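Local coordinates for protein orotidine 5'-phosphate decarboxylase (Lactobacillus acidophilus, PDB 3TFX) that probably catalyses the decarboxylation of orotidine 5'-monophosphate to uridine 5'-monophosphate, the last step of de novo UMP synthesis, as a homodimeric TIM barrel, at residues Q96-A101 and P116-V121; K21-L26 and V32-G37; S148-A153 and K169-N174. One frame throughout, in Å; residues are numbered along the deposited sequence.

Contact 1 (Q96-A101 and P116-V121); sequences QMIKSA and PKLLAV
L118 drives its forked end against one face of the helix 95-108, where CD2 lies over the turn that carries I98 and A101. This methyl meets the A101 methyl, CD2 to CB 3.8 Å, and the branch methyl of I98, CD2 to CG2 4.0 Å. It also rests on the main chain, with I98 O 3.4 Å from L118 CD2, so side chain and carbonyl together form the seat. The other fork, CD1, takes a share of the same alanine at 4.0 Å from A101 CB. CB of L118 points to the helix, and CG, opposite the backbone N (chi1 177°), continues toward A101. On I98 it is CG2, trans to its own N, that faces L118, while CG1 leads CD1 off to M152 and A153 of the helix 142-155. With only a methyl at A101, both forks of the leucine sit close to its CB, and A101 also packs on V72 of helix 69-80. The pair belongs to the beta-alpha-beta unit made of strand 86-90, helix 95-108 and strand 117-121, the repeating right-handed crossover of a TIM barrel. Every residue that touches is buried and the side chains are purely hydrocarbon, so the helix is held on the outside of the barrel strand by dispersion and the hydrophobic effect, with no directional bond between the two segments.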
loop_
_atom_site.group_PDB
_atom_site.type_symbol
_atom_site.label_atom_id
_atom_site.label_comp_id
_atom_site.label_asym_id
_atom_site.label_seq_id
_atom_site.Cartn_x
_atom_site.Cartn_y
_atom_site.Cartn_z
ATOM N N GLN A 96 10.544 12.206 -3.068
ATOM C CA GLN A 96 9.528 13.167 -2.641
ATOM C C GLN A 96 8.377 12.499 -1.880
ATOM O O GLN A 96 7.845 13.061 -0.911
ATOM C CB GLN A 96 8.994 14.002 -3.817
ATOM C CG GLN A 96 7.945 15.040 -3.369
ATOM C CD GLN A 96 8.500 16.055 -2.365
ATOM O OE1 GLN A 96 9.542 16.674 -2.611
ATOM N NE2 GLN A 96 7.805 16.228 -1.229
HETATM N N MSE A 97 8.009 11.301 -2.319
HETATM C CA MSE A 97 6.940 10.551 -1.669
HETATM C C MSE A 97 7.312 10.201 -0.224
HETATM O O MSE A 97 6.476 10.258 0.685
HETATM C CB MSE A 97 6.626 9.284 -2.464
HETATM C CG MSE A 97 5.298 8.671 -2.097
HETATM SE SE MSE A 97 5.355 6.723 -2.208
HETATM C CE MSE A 97 6.592 6.376 -0.730
ATOM N N ILE A 98 8.578 9.857 -0.010
ATOM C CA ILE A 98 9.047 9.528 1.334
ATOM C C ILE A 98 8.985 10.783 2.223
ATOM O O ILE A 98 8.476 10.720 3.348
ATOM C CB ILE A 98 10.458 8.890 1.325
ATOM C CG1 ILE A 98 10.442 7.550 0.590
ATOM C CG2 ILE A 98 11.011 8.729 2.760
ATOM C CD1 ILE A 98 11.855 6.977 0.290
ATOM N N LYS A 99 9.486 11.914 1.710
ATOM C CA LYS A 99 9.426 13.186 2.444
ATOM C C LYS A 99 7.989 13.570 2.794
ATOM O O LYS A 99 7.720 14.017 3.914
ATOM C CB LYS A 99 10.070 14.343 1.656
ATOM C CG LYS A 99 11.564 14.192 1.397
ATOM C CD LYS A 99 12.049 15.246 0.386
ATOM C CE LYS A 99 13.511 15.054 0.018
ATOM N NZ LYS A 99 13.947 16.151 -0.927
ATOM N N SER A 100 7.071 13.395 1.838
ATOM C CA SER A 100 5.656 13.735 2.064
ATOM C C SER A 100 5.034 12.818 3.113
ATOM O O SER A 100 4.253 13.251 3.946
ATOM C CB SER A 100 4.869 13.691 0.743
ATOM O OG SER A 100 5.258 14.754 -0.121
ATOM N N ALA A 101 5.417 11.548 3.085
ATOM C CA ALA A 101 4.941 10.572 4.061
ATOM C C ALA A 101 5.298 11.014 5.480
ATOM O O ALA A 101 4.447 11.019 6.372
ATOM C CB ALA A 101 5.509 9.197 3.752
ATOM N N PRO A 116 4.984 8.769 14.686
ATOM C CA PRO A 116 5.305 7.424 14.235
ATOM C C PRO A 116 6.622 7.391 13.447
ATOM O O PRO A 116 6.971 8.363 12.773
ATOM C CB PRO A 116 4.136 7.083 13.307
ATOM C CG PRO A 116 3.007 7.893 13.783
ATOM C CD PRO A 116 3.588 9.140 14.388
ATOM N N LYS A 117 7.350 6.289 13.551
ATOM C CA LYS A 117 8.594 6.125 12.794
ATOM C C LYS A 117 8.243 5.665 11.382
ATOM O O LYS A 117 7.414 4.783 11.214
ATOM C CB LYS A 117 9.533 5.127 13.491
ATOM C CG LYS A 117 9.926 5.537 14.903
ATOM C CD LYS A 117 11.138 6.455 14.853
ATOM C CE LYS A 117 11.002 7.680 15.734
ATOM N NZ LYS A 117 11.277 7.420 17.165
ATOM N N LEU A 118 8.856 6.286 10.377
ATOM C CA LEU A 118 8.598 5.942 8.977
ATOM C C LEU A 118 9.663 4.982 8.492
ATOM O O LEU A 118 10.848 5.312 8.459
ATOM C CB LEU A 118 8.609 7.198 8.099
ATOM C CG LEU A 118 8.426 7.053 6.587
ATOM C CD1 LEU A 118 7.060 6.440 6.260
ATOM C CD2 LEU A 118 8.606 8.434 5.902
ATOM N N LEU A 119 9.241 3.802 8.086
ATOM C CA LEU A 119 10.193 2.803 7.639
ATOM C C LEU A 119 10.029 2.562 6.150
ATOM O O LEU A 119 8.908 2.402 5.665
ATOM C CB LEU A 119 9.984 1.492 8.417
ATOM C CG LEU A 119 10.014 1.584 9.943
ATOM C CD1 LEU A 119 9.444 0.307 10.565
ATOM C CD2 LEU A 119 11.441 1.823 10.423
ATOM N N ALA A 120 11.140 2.514 5.433
ATOM C CA ALA A 120 11.105 2.276 3.992
ATOM C C ALA A 120 11.272 0.811 3.682
ATOM O O ALA A 120 12.150 0.129 4.232
ATOM C CB ALA A 120 12.176 3.082 3.268
ATOM N N VAL A 121 10.390 0.323 2.827
ATOM C CA VAL A 121 10.576 -0.957 2.203
ATOM C C VAL A 121 11.440 -0.722 0.995
ATOM O O VAL A 121 11.330 0.301 0.301
ATOM C CB VAL A 121 9.235 -1.609 1.808
ATOM C CG1 VAL A 121 9.437 -2.754 0.791
ATOM C CG2 VAL A 121 8.519 -2.100 3.072
#

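Contact 2 (K21-L26 and V32-G37); sequences KILSKL and VFVKVG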
loop_
_atom_site.group_PDB
_atom_site.type_symbol
_atom_site.label_atom_id
_atom_site.label_comp_id
_atom_site.label_asym_id
_atom_site.label_seq_id
_atom_site.Cartn_x
_atom_site.Cartn_y
_atom_site.Cartn_z
ATOM N N LYS A 21 -7.982 -12.790 21.043
ATOM C CA LYS A 21 -7.504 -14.004 21.685
ATOM C C LYS A 21 -5.968 -14.110 21.773
ATOM O O LYS A 21 -5.430 -14.403 22.850
ATOM C CB LYS A 21 -8.114 -15.247 21.026
ATOM C CG LYS A 21 -7.584 -16.572 21.604
ATOM C CD LYS A 21 -8.712 -17.503 22.045
ATOM C CE LYS A 21 -9.077 -18.501 20.953
ATOM N NZ LYS A 21 -9.883 -19.638 21.511
ATOM N N ILE A 22 -5.255 -13.880 20.670
ATOM C CA ILE A 22 -3.785 -13.883 20.748
ATOM C C ILE A 22 -3.268 -12.787 21.670
ATOM O O ILE A 22 -2.365 -13.029 22.461
ATOM C CB ILE A 22 -3.047 -13.888 19.352
ATOM C CG1 ILE A 22 -1.543 -14.059 19.544
ATOM C CG2 ILE A 22 -3.335 -12.628 18.519
ATOM C CD1 ILE A 22 -1.151 -15.383 20.193
ATOM N N LEU A 23 -3.868 -11.600 21.590
ATOM C CA LEU A 23 -3.484 -10.465 22.432
ATOM C C LEU A 23 -3.639 -10.752 23.922
ATOM O O LEU A 23 -2.778 -10.371 24.726
ATOM C CB LEU A 23 -4.283 -9.219 22.049
ATOM C CG LEU A 23 -3.682 -8.130 21.151
ATOM C CD1 LEU A 23 -2.767 -8.681 20.097
ATOM C CD2 LEU A 23 -4.781 -7.315 20.514
ATOM N N SER A 24 -4.726 -11.430 24.294
ATOM C CA SER A 24 -4.952 -11.815 25.692
ATOM C C SER A 24 -3.836 -12.707 26.255
ATOM O O SER A 24 -3.685 -12.843 27.473
ATOM C CB SER A 24 -6.296 -12.514 25.839
ATOM O OG SER A 24 -6.213 -13.847 25.364
ATOM N N LYS A 25 -3.043 -13.294 25.365
ATOM C CA LYS A 25 -1.964 -14.185 25.774
ATOM C C LYS A 25 -0.570 -13.570 25.694
ATOM O O LYS A 25 0.405 -14.275 25.908
ATOM C CB LYS A 25 -1.987 -15.449 24.917
ATOM C CG LYS A 25 -3.248 -16.283 25.073
ATOM C CD LYS A 25 -3.190 -17.462 24.122
ATOM C CE LYS A 25 -4.516 -18.168 24.031
ATOM N NZ LYS A 25 -4.520 -19.047 22.832
ATOM N N LEU A 26 -0.465 -12.278 25.371
ATOM C CA LEU A 26 0.846 -11.676 25.119
ATOM C C LEU A 26 1.359 -10.887 26.307
ATOM O O LEU A 26 2.557 -10.570 26.401
ATOM C CB LEU A 26 0.844 -10.818 23.841
ATOM C CG LEU A 26 0.651 -11.577 22.520
ATOM C CD1 LEU A 26 0.716 -10.624 21.325
ATOM C CD2 LEU A 26 1.673 -12.691 22.367
ATOM N N VAL A 32 3.429 -4.862 25.073
ATOM C CA VAL A 32 3.282 -5.563 23.806
ATOM C C VAL A 32 3.241 -4.671 22.572
ATOM O O VAL A 32 2.596 -3.610 22.544
ATOM C CB VAL A 32 2.228 -6.733 23.841
ATOM C CG1 VAL A 32 1.461 -6.803 25.165
ATOM C CG2 VAL A 32 1.328 -6.761 22.615
ATOM N N PHE A 33 4.004 -5.117 21.579
ATOM C CA PHE A 33 4.239 -4.395 20.348
ATOM C C PHE A 33 3.881 -5.398 19.262
ATOM O O PHE A 33 4.520 -6.443 19.143
ATOM C CB PHE A 33 5.729 -3.990 20.269
ATOM C CG PHE A 33 6.045 -2.872 19.272
ATOM C CD1 PHE A 33 7.161 -2.059 19.468
ATOM C CD2 PHE A 33 5.246 -2.635 18.149
ATOM C CE1 PHE A 33 7.491 -1.040 18.565
ATOM C CE2 PHE A 33 5.554 -1.601 17.243
ATOM C CZ PHE A 33 6.684 -0.805 17.453
ATOM N N VAL A 34 2.846 -5.103 18.480
ATOM C CA VAL A 34 2.436 -6.027 17.425
ATOM C C VAL A 34 2.507 -5.413 16.028
ATOM O O VAL A 34 2.491 -4.185 15.873
ATOM C CB VAL A 34 1.005 -6.602 17.658
ATOM C CG1 VAL A 34 0.950 -7.405 18.951
ATOM C CG2 VAL A 34 -0.036 -5.485 17.643
ATOM N N LYS A 35 2.578 -6.284 15.020
ATOM C CA LYS A 35 2.543 -5.862 13.624
ATOM C C LYS A 35 1.309 -6.422 12.939
ATOM O O LYS A 35 1.105 -7.634 12.936
ATOM C CB LYS A 35 3.783 -6.343 12.857
ATOM C CG LYS A 35 3.854 -5.827 11.395
ATOM C CD LYS A 35 5.097 -6.310 10.687
ATOM C CE LYS A 35 4.891 -7.645 9.991
ATOM N NZ LYS A 35 4.652 -7.488 8.521
ATOM N N VAL A 36 0.507 -5.538 12.356
ATOM C CA VAL A 36 -0.602 -5.934 11.478
ATOM C C VAL A 36 -0.483 -5.278 10.101
ATOM O O VAL A 36 0.027 -4.161 9.958
ATOM C CB VAL A 36 -1.979 -5.642 12.110
ATOM C CG1 VAL A 36 -2.249 -6.632 13.238
ATOM C CG2 VAL A 36 -2.051 -4.214 12.638
ATOM N N GLY A 37 -0.928 -5.999 9.091
ATOM C CA GLY A 37 -0.786 -5.558 7.724
ATOM C C GLY A 37 -2.138 -5.414 7.082
ATOM O O GLY A 37 -3.141 -5.216 7.769
#
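A small aliphatic cluster fastens the end of helix 16-24 and the residues after it to strand 33-36, inside the first beta-alpha-beta unit of the TIM barrel, strand 7-10, helix 16-24 and strand 33-36. L26, just past the helix, is its middle piece: CD1 touches V34 CG1 at 4.0 Å and V32 CG2 at 4.1 Å. V32 and V34 alternate with F33 along the chain, and both turn their CB toward the helix, whereas F33 points away from it, with its ring against F86. L26 meets V32 at about a right angle and V34 on a slant, so that its CD1 comes up against both valines. L23 joins from the preceding turn with CD1 4.1 Å from V34 CG1, again nearly perpendicular. P225 and Y229 of the helix 225-236 pack on L26 and V32 respectively, so this helix also borders the cluster. K35, the next strand residue after V34, is predicted to bind substrate and forms a salt bridge with D62, also a predicted substrate-binding residue; the apolar contact therefore packs the outer side of a strand that carries an active-site lysine. One methyl of V34 serves both leucines: CG1, set beside the backbone N and opposite the carbonyl carbon (chi1 -62°), is the branch that touches L26 CD1 and L23 CD1.

Contact 3 (S148-A153 and K169-N174); sequences SLAKMA and KKLHEN
K151 and N174 contribute the largest areas to this helix-to-helix contact, and A150 lies just inward of them against L171. K151 leaves the helix 142-155 on the flank and then folds toward its neighbour: the chain runs straight at chi2, then bends twice, at chi3 (69°) and chi4 (66°), which curls the ammonium over the end of the other segment. NZ thereby comes to 4.0 Å from the main-chain N174 O, a distance that suggests a loose electrostatic attraction, while the aliphatic part of the lysine, at CD, lies 4.4 Å from N174 CB. N174 is turned toward K151 at its CB, but its amide is engaged at home. ND2 gives a nearly straight hydrogen bond to K170 O (2.7 Å, 164°), in the plane of the amide and tilted from the plane of the carbonyl. The N-H of N174 arrives at the same K170 O from the opposite face, so that oxygen takes two donors of one residue; the ND2 bond fixes how the amide is turned. Further in, the A150 methyl meets L171 CD2 at 4.1 Å; L171 continues onto V146 and L147 of the same opposing helix and Y181 of the strand 180-183, and I175 lies against both A150 and K151. Helices 142-155 and 168-175 are neighbouring outer helices of the TIM barrel, and L149 and M152 on the former also pack on E135 of the second subunit. The contact thus grades from a buried hydrocarbon step, the alanine-leucine packing shielded from water, to a polar, partly solvent-exposed rim where K151 lies near N174 with at most a loose electrostatic attraction.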
loop_
_atom_site.group_PDB
_atom_site.type_symbol
_atom_site.label_atom_id
_atom_site.label_comp_id
_atom_site.label_asym_id
_atom_site.label_seq_id
_atom_site.Cartn_x
_atom_site.Cartn_y
_atom_site.Cartn_z
ATOM N N SER A 148 21.068 1.491 -2.340
ATOM C CA SER A 148 20.655 2.743 -2.995
ATOM C C SER A 148 19.273 3.242 -2.515
ATOM O O SER A 148 19.098 4.422 -2.205
ATOM C CB SER A 148 20.653 2.543 -4.513
ATOM O OG SER A 148 20.213 3.699 -5.185
ATOM N N LEU A 149 18.304 2.335 -2.458
ATOM C CA LEU A 149 16.972 2.649 -1.925
ATOM C C LEU A 149 17.045 3.045 -0.443
ATOM O O LEU A 149 16.417 4.006 -0.024
ATOM C CB LEU A 149 16.049 1.442 -2.096
ATOM C CG LEU A 149 15.058 1.357 -3.268
ATOM C CD1 LEU A 149 15.260 2.360 -4.393
ATOM C CD2 LEU A 149 14.937 -0.048 -3.783
ATOM N N ALA A 150 17.838 2.311 0.337
ATOM C CA ALA A 150 17.986 2.606 1.756
ATOM C C ALA A 150 18.619 3.989 2.003
ATOM O O ALA A 150 18.088 4.779 2.785
ATOM C CB ALA A 150 18.762 1.505 2.458
ATOM N N LYS A 151 19.734 4.278 1.327
ATOM C CA LYS A 151 20.411 5.574 1.457
ATOM C C LYS A 151 19.471 6.730 1.114
ATOM O O LYS A 151 19.366 7.707 1.866
ATOM C CB LYS A 151 21.658 5.638 0.575
ATOM C CG LYS A 151 22.865 4.889 1.116
ATOM C CD LYS A 151 24.059 4.945 0.173
ATOM C CE LYS A 151 24.657 6.352 0.075
ATOM N NZ LYS A 151 25.285 6.817 1.359
HETATM N N MSE A 152 18.769 6.590 -0.010
HETATM C CA MSE A 152 17.801 7.586 -0.445
HETATM C C MSE A 152 16.696 7.803 0.578
HETATM O O MSE A 152 16.300 8.946 0.819
HETATM C CB MSE A 152 17.195 7.219 -1.803
HETATM C CG MSE A 152 16.305 8.325 -2.390
HETATM SE SE MSE A 152 15.185 7.695 -3.861
HETATM C CE MSE A 152 14.065 6.440 -2.872
ATOM N N ALA A 153 16.203 6.717 1.170
ATOM C CA ALA A 153 15.188 6.807 2.220
ATOM C C ALA A 153 15.693 7.616 3.408
ATOM O O ALA A 153 14.990 8.510 3.895
ATOM C CB ALA A 153 14.752 5.404 2.677
ATOM N N LYS A 169 24.631 -5.063 8.246
ATOM C CA LYS A 169 26.018 -4.594 8.265
ATOM C C LYS A 169 26.346 -3.662 7.101
ATOM O O LYS A 169 26.886 -2.587 7.321
ATOM C CB LYS A 169 27.035 -5.749 8.386
ATOM C CG LYS A 169 26.722 -6.742 9.532
ATOM C CD LYS A 169 27.947 -7.067 10.402
ATOM C CE LYS A 169 27.623 -8.174 11.391
ATOM N NZ LYS A 169 28.258 -7.948 12.717
ATOM N N LYS A 170 26.014 -4.060 5.875
ATOM C CA LYS A 170 26.222 -3.183 4.707
ATOM C C LYS A 170 25.418 -1.885 4.821
ATOM O O LYS A 170 25.946 -0.810 4.558
ATOM C CB LYS A 170 25.857 -3.870 3.385
ATOM C CG LYS A 170 26.745 -5.034 2.979
ATOM C CD LYS A 170 26.115 -5.837 1.815
ATOM C CE LYS A 170 24.756 -6.492 2.197
ATOM N NZ LYS A 170 24.114 -7.232 1.068
ATOM N N LEU A 171 24.145 -1.995 5.198
ATOM C CA LEU A 171 23.306 -0.805 5.333
ATOM C C LEU A 171 23.858 0.128 6.405
ATOM O O LEU A 171 24.032 1.320 6.152
ATOM C CB LEU A 171 21.831 -1.158 5.568
ATOM C CG LEU A 171 21.146 -2.026 4.490
ATOM C CD1 LEU A 171 19.645 -2.084 4.700
ATOM C CD2 LEU A 171 21.447 -1.553 3.080
ATOM N N HIS A 172 24.176 -0.434 7.571
ATOM C CA HIS A 172 24.738 0.328 8.690
ATOM C C HIS A 172 26.062 1.011 8.302
ATOM O O HIS A 172 26.212 2.213 8.505
ATOM C CB HIS A 172 24.899 -0.555 9.934
ATOM C CG HIS A 172 25.574 0.136 11.080
ATOM N ND1 HIS A 172 26.936 0.070 11.294
ATOM C CD2 HIS A 172 25.073 0.906 12.073
ATOM C CE1 HIS A 172 27.243 0.775 12.367
ATOM N NE2 HIS A 172 26.132 1.291 12.861
ATOM N N GLU A 173 26.987 0.240 7.721
ATOM C CA GLU A 173 28.265 0.750 7.189
ATOM C C GLU A 173 28.088 2.040 6.404
ATOM O O GLU A 173 28.900 2.952 6.513
ATOM C CB GLU A 173 28.911 -0.276 6.232
ATOM C CG GLU A 173 29.936 -1.227 6.837
ATOM C CD GLU A 173 31.349 -0.624 6.940
ATOM O OE1 GLU A 173 32.325 -1.406 7.009
ATOM O OE2 GLU A 173 31.498 0.619 6.978
ATOM N N ASN A 174 27.037 2.087 5.588
ATOM C CA ASN A 174 26.745 3.248 4.745
ATOM C C ASN A 174 25.862 4.337 5.372
ATOM O O ASN A 174 26.029 5.520 5.077
ATOM C CB ASN A 174 26.148 2.771 3.422
ATOM C CG ASN A 174 27.161 2.019 2.572
ATOM O OD1 ASN A 174 27.886 2.627 1.798
ATOM N ND2 ASN A 174 27.224 0.696 2.729
#

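Overall arrangement
All three contacts belong to one TIM barrel, contacts 1 and 2 reaching its eight-stranded sheet; along the chain the order is 2, 1, 3. Contacts 1 and 2 join a helix to the fifth and second strands, on opposite sides of the chain's centre, their centres about 24 Å apart. Contact 3 joins two outer helices, its centre about 15 Å from that of contact 1 and about 30 Å from that of contact 2. Contacts 1 and 3 touch: A120 CB is 3.5 Å from A153 CB and I98 CD1 3.9 Å from M152 CE, so helix 142-155 is packed between contact 1 and helix 168-175. Together they sample the helical coat of a barrel carrying the predicted active site.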